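Local coordinates for AAR187Cp (Eremothecium gossypii, PDB 3ZIL), which is the Wpl1 protein, which probably regulates the establishment of sister-chromatid cohesion by cohesin, here as its helical C-terminal Wap1 part, at residues 142-146 / 147-151; 134-137 / 138-141. One frame throughout, in Å; residues are numbered along the deposited sequence.

Contact 1 (142-146 / 147-151); sequences LKFTN and TCEYA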
loop_
_atom_site.group_PDB
_atom_site.type_symbol
_atom_site.label_atom_id
_atom_site.label_comp_id
_atom_site.label_asym_id
_atom_site.label_seq_id
_atom_site.Cartn_x
_atom_site.Cartn_y
_atom_site.Cartn_z
ATOM N N LEU A 142 22.453 5.314 10.172
ATOM C CA LEU A 142 21.043 4.865 10.340
ATOM C C LEU A 142 20.541 4.312 9.026
ATOM O O LEU A 142 20.962 4.764 7.962
ATOM C CB LEU A 142 20.175 6.071 10.664
ATOM C CG LEU A 142 20.274 6.481 12.149
ATOM C CD1 LEU A 142 19.628 7.832 12.270
ATOM C CD2 LEU A 142 19.612 5.401 13.069
ATOM N N LYS A 143 19.677 3.337 9.110
ATOM C CA LYS A 143 18.998 2.833 7.956
ATOM C C LYS A 143 18.215 3.944 7.206
ATOM O O LYS A 143 18.091 3.877 5.978
ATOM C CB LYS A 143 18.032 1.756 8.436
ATOM C CG LYS A 143 17.369 0.950 7.313
ATOM C CD LYS A 143 16.551 -0.164 7.961
ATOM C CE LYS A 143 17.431 -1.034 8.856
ATOM N NZ LYS A 143 16.695 -2.146 9.514
ATOM N N PHE A 144 17.660 4.938 7.908
ATOM C CA PHE A 144 16.873 6.048 7.261
ATOM C C PHE A 144 17.171 7.321 8.026
ATOM O O PHE A 144 17.281 7.281 9.253
ATOM C CB PHE A 144 15.348 5.832 7.399
ATOM C CG PHE A 144 14.819 4.580 6.697
ATOM C CD1 PHE A 144 14.733 4.497 5.288
ATOM C CD2 PHE A 144 14.426 3.448 7.444
ATOM C CE1 PHE A 144 14.185 3.324 4.639
ATOM C CE2 PHE A 144 13.915 2.278 6.794
ATOM C CZ PHE A 144 13.794 2.208 5.423
ATOM N N THR A 145 17.228 8.465 7.330
ATOM C CA THR A 145 17.666 9.684 7.987
ATOM C C THR A 145 16.536 10.699 8.241
ATOM O O THR A 145 16.771 11.839 8.573
ATOM C CB THR A 145 18.906 10.253 7.306
ATOM O OG1 THR A 145 18.615 10.545 5.934
ATOM C CG2 THR A 145 20.019 9.198 7.386
ATOM N N ASN A 146 15.299 10.228 8.170
ATOM C CA ASN A 146 14.214 11.070 8.477
ATOM C C ASN A 146 13.105 10.161 8.998
ATOM O O ASN A 146 13.120 8.913 8.765
ATOM C CB ASN A 146 13.789 11.857 7.196
ATOM C CG ASN A 146 13.300 10.910 6.083
ATOM O OD1 ASN A 146 12.213 10.404 6.134
ATOM N ND2 ASN A 146 14.134 10.661 5.096
ATOM N N THR A 147 12.170 10.779 9.709
ATOM C CA THR A 147 11.139 10.060 10.379
ATOM C C THR A 147 10.008 9.659 9.424
ATOM O O THR A 147 9.297 8.708 9.680
ATOM C CB THR A 147 10.547 10.935 11.498
ATOM O OG1 THR A 147 10.503 12.279 11.026
ATOM C CG2 THR A 147 11.418 10.891 12.700
ATOM N N CYS A 148 9.833 10.343 8.321
ATOM C CA CYS A 148 8.775 9.904 7.375
ATOM C C CYS A 148 9.068 8.473 6.967
ATOM O O CYS A 148 8.281 7.542 7.192
ATOM C CB CYS A 148 8.699 10.852 6.138
ATOM S SG CYS A 148 7.669 10.142 4.771
ATOM N N GLU A 149 10.261 8.246 6.445
ATOM C CA GLU A 149 10.655 6.898 6.003
ATOM C C GLU A 149 10.872 5.935 7.175
ATOM O O GLU A 149 10.540 4.783 7.059
ATOM C CB GLU A 149 11.987 6.942 5.179
ATOM C CG GLU A 149 11.870 7.839 3.950
ATOM C CD GLU A 149 13.120 7.784 3.180
ATOM O OE1 GLU A 149 13.345 6.810 2.498
ATOM O OE2 GLU A 149 13.934 8.654 3.379
ATOM N N TYR A 150 11.521 6.371 8.285
ATOM C CA TYR A 150 11.704 5.438 9.369
ATOM C C TYR A 150 10.319 4.987 9.985
ATOM O O TYR A 150 10.170 3.877 10.381
ATOM C CB TYR A 150 12.694 5.981 10.434
ATOM C CG TYR A 150 13.700 4.905 10.872
ATOM C CD1 TYR A 150 13.308 3.554 10.958
ATOM C CD2 TYR A 150 15.049 5.223 11.158
ATOM C CE1 TYR A 150 14.206 2.547 11.314
ATOM C CE2 TYR A 150 15.947 4.217 11.529
ATOM C CZ TYR A 150 15.520 2.879 11.595
ATOM O OH TYR A 150 16.370 1.882 11.935
ATOM N N ALA A 151 9.358 5.890 10.103
ATOM C CA ALA A 151 8.103 5.620 10.754
ATOM C C ALA A 151 7.271 4.730 9.864
ATOM O O ALA A 151 6.698 3.731 10.365
ATOM C CB ALA A 151 7.376 6.923 10.998
#

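Contact 2 (134-137 / 138-141); sequences NYQD and LLRK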
loop_
_atom_site.group_PDB
_atom_site.type_symbol
_atom_site.label_atom_id
_atom_site.label_comp_id
_atom_site.label_asym_id
_atom_site.label_seq_id
_atom_site.Cartn_x
_atom_site.Cartn_y
_atom_site.Cartn_z
ATOM N N ASN A 134 28.073 14.150 17.089
ATOM C CA ASN A 134 27.506 12.819 17.427
ATOM C C ASN A 134 26.298 12.475 16.575
ATOM O O ASN A 134 26.090 11.319 16.171
ATOM C CB ASN A 134 27.125 12.712 18.928
ATOM C CG ASN A 134 28.323 12.354 19.816
ATOM O OD1 ASN A 134 29.403 11.981 19.339
ATOM N ND2 ASN A 134 28.125 12.443 21.101
ATOM N N TYR A 135 25.517 13.506 16.301
ATOM C CA TYR A 135 24.298 13.370 15.483
ATOM C C TYR A 135 24.598 13.035 14.025
ATOM O O TYR A 135 24.059 12.067 13.515
ATOM C CB TYR A 135 23.512 14.649 15.555
ATOM C CG TYR A 135 22.266 14.630 14.734
ATOM C CD1 TYR A 135 21.224 13.731 15.051
ATOM C CD2 TYR A 135 22.075 15.556 13.685
ATOM C CE1 TYR A 135 20.011 13.761 14.332
ATOM C CE2 TYR A 135 20.885 15.560 12.933
ATOM C CZ TYR A 135 19.851 14.646 13.262
ATOM O OH TYR A 135 18.652 14.634 12.526
ATOM N N GLN A 136 25.469 13.835 13.379
ATOM C CA GLN A 136 26.043 13.482 12.045
ATOM C C GLN A 136 26.582 12.072 11.977
ATOM O O GLN A 136 26.348 11.322 11.028
ATOM C CB GLN A 136 27.177 14.445 11.594
ATOM C CG GLN A 136 26.898 15.967 11.579
ATOM C CD GLN A 136 25.426 16.414 11.384
ATOM O OE1 GLN A 136 24.706 15.947 10.454
ATOM N NE2 GLN A 136 24.966 17.358 12.277
ATOM N N ASP A 137 27.344 11.701 12.976
ATOM C CA ASP A 137 27.932 10.375 12.992
ATOM C C ASP A 137 26.809 9.281 13.003
ATOM O O ASP A 137 26.806 8.309 12.183
ATOM C CB ASP A 137 28.858 10.344 14.188
ATOM C CG ASP A 137 29.400 8.967 14.535
ATOM O OD1 ASP A 137 29.128 7.944 13.866
ATOM O OD2 ASP A 137 30.130 8.919 15.552
ATOM N N LEU A 138 25.831 9.441 13.902
ATOM C CA LEU A 138 24.667 8.528 13.872
ATOM C C LEU A 138 23.908 8.466 12.541
ATOM O O LEU A 138 23.631 7.359 12.053
ATOM C CB LEU A 138 23.703 8.804 15.038
ATOM C CG LEU A 138 22.558 7.768 15.140
ATOM C CD1 LEU A 138 23.038 6.374 15.616
ATOM C CD2 LEU A 138 21.523 8.364 16.080
ATOM N N LEU A 139 23.556 9.638 11.997
ATOM C CA LEU A 139 22.890 9.778 10.729
ATOM C C LEU A 139 23.561 9.018 9.585
ATOM O O LEU A 139 22.875 8.328 8.831
ATOM C CB LEU A 139 22.765 11.271 10.349
ATOM C CG LEU A 139 21.475 12.066 10.217
ATOM C CD1 LEU A 139 20.399 11.734 11.224
ATOM C CD2 LEU A 139 21.792 13.576 10.186
ATOM N N ARG A 140 24.879 9.165 9.435
ATOM C CA ARG A 140 25.672 8.312 8.510
ATOM C C ARG A 140 25.494 6.812 8.724
ATOM O O ARG A 140 25.656 6.056 7.804
ATOM C CB ARG A 140 27.193 8.697 8.479
ATOM C CG ARG A 140 27.420 10.131 7.965
ATOM C CD ARG A 140 28.882 10.536 7.833
ATOM N NE ARG A 140 29.679 10.425 9.059
ATOM C CZ ARG A 140 29.980 11.456 9.870
ATOM N NH1 ARG A 140 29.543 12.676 9.588
ATOM N NH2 ARG A 140 30.727 11.282 10.964
ATOM N N LYS A 141 25.132 6.370 9.916
ATOM C CA LYS A 141 24.907 4.943 10.133
ATOM C C LYS A 141 23.458 4.426 10.083
ATOM O O LYS A 141 23.257 3.231 10.071
ATOM C CB LYS A 141 25.521 4.546 11.483
ATOM C CG LYS A 141 27.027 4.334 11.432
ATOM C CD LYS A 141 27.693 4.676 12.767
ATOM C CE LYS A 141 29.217 4.686 12.579
ATOM N NZ LYS A 141 29.818 5.170 13.832
HETATM O O HOH W 1 29.549 7.883 11.070
#

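Contact 1 (142-146 / 147-151)
Asn-146 is the N-cap of helix 147-158, in the all-helical Wap1 domain, and meets Glu-149 in the first turn. Asn-146 OD1 accepts the backbone N-H of Glu-149 at 2.9 Å, almost straight at 177°, while Asn-146 ND2 donates to Glu-149 OE2 at 2.6 Å. Amide and carboxylate lie nearly coplanar, 22° apart, with Asn-146 CG set between its backbone N and carbonyl carbon (chi1 63°), turned back over that turn. An alanine here would probably leave the N-H of Glu-149 without its acceptor and its carboxylate free to turn.

The tightly packed part is aromatic. Phe-144 presents its edge to the face of Tyr-150 in a T-shaped pair, centroids 5.2 Å apart, and Leu-142 CD2 reaches the tyrosine ring's edge. Tyr-150 OH is hydrogen-bonded to Asp-92 of helix 81-93, and Cys-88 of that helix touches the tyrosine side chain. The looser side belongs to exposed Lys-143; its CB lies obliquely by the tyrosine while its ammonium makes a salt bridge to the same Asp-92. Over one face of the Phe-144 ring stands the carbonyl oxygen of Glu-149, 4.1 Å above its centre.

Contact 2 (134-137 / 138-141)
Tyr-135 and Leu-139 meet one turn apart on helix 129-141, an i to i+4 pair on the side that packs against helix 81-93. The tyrosine leans forward along the helix, toward Leu-139, its CG anti to the backbone N (chi1 179°), which carries the ring beside the leucine. Both methyls of Leu-139 come to the ring from the same side: CD2 lies 3.5 Å from Tyr-135 CE2 and CD1 3.6 Å from Tyr-135 CZ, with the branching CG set over that face toward the rim. Gln-136 lies alongside Leu-139, pointing the same way. Leu-85 and Phe-121 extend this apolar patch, on Leu-139 and Tyr-135 respectively.

A polar pair occupies another flank. Asp-137 and Lys-141 approach at a slant, and Lys-141 NZ reaches Asp-137 OD1 at 2.9 Å on the syn lone pair of the carboxylate, a salt bridge. Extended beyond CG, the lysine carries its ammonium to the carboxylate; Asn-52 of helix 36-52 is its second partner, through a hydrogen bond.

Arg-140 takes a different course. Bent at chi3 (-57°), it folds back along the helix and lays its guanidinium flat on the backbone, with Gln-136 O and Asp-137 CA both 3.6 Å from its plane. It makes no direct pair with the carboxylate; a water bridges them, donating to Asp-137 OD1 and accepting from Arg-140 NE at 3.2 Å.

Beneath these side chains Leu-139 N and Arg-140 N keep straight helical bonds, to Tyr-135 O and Gln-136 O. Lys-141 N makes only a weak bond to Asp-137 O, at 3.4 Å, and a shorter one of 2.8 Å to Leu-138 O, three residues back, so the i to i+4 pattern slackens here. With a lysine in direct contact and an arginine near, Asp-137 is likely to stay ionised, its OD1 shared between ammonium and water.

Coming from the N terminus, the chain first runs through contact 2, about two turns of helix 129-141, and then enters contact 1, where the connecting loop 142-146 turns into helix 147-158. The two follow in series, neither nested nor crossed, their centres about 13 Å apart. Contact 2 closes no loop, since it lies along helix 129-141; contact 1 folds the short connection back onto the start of the next helix. They touch where Thr-145 CG2 packs 3.3 Å from Leu-139 O. Both lean on helix 81-93, so this helix joins the consecutive pair, while contact 2 also reaches helix 36-52 and contact 1 helix 108-116.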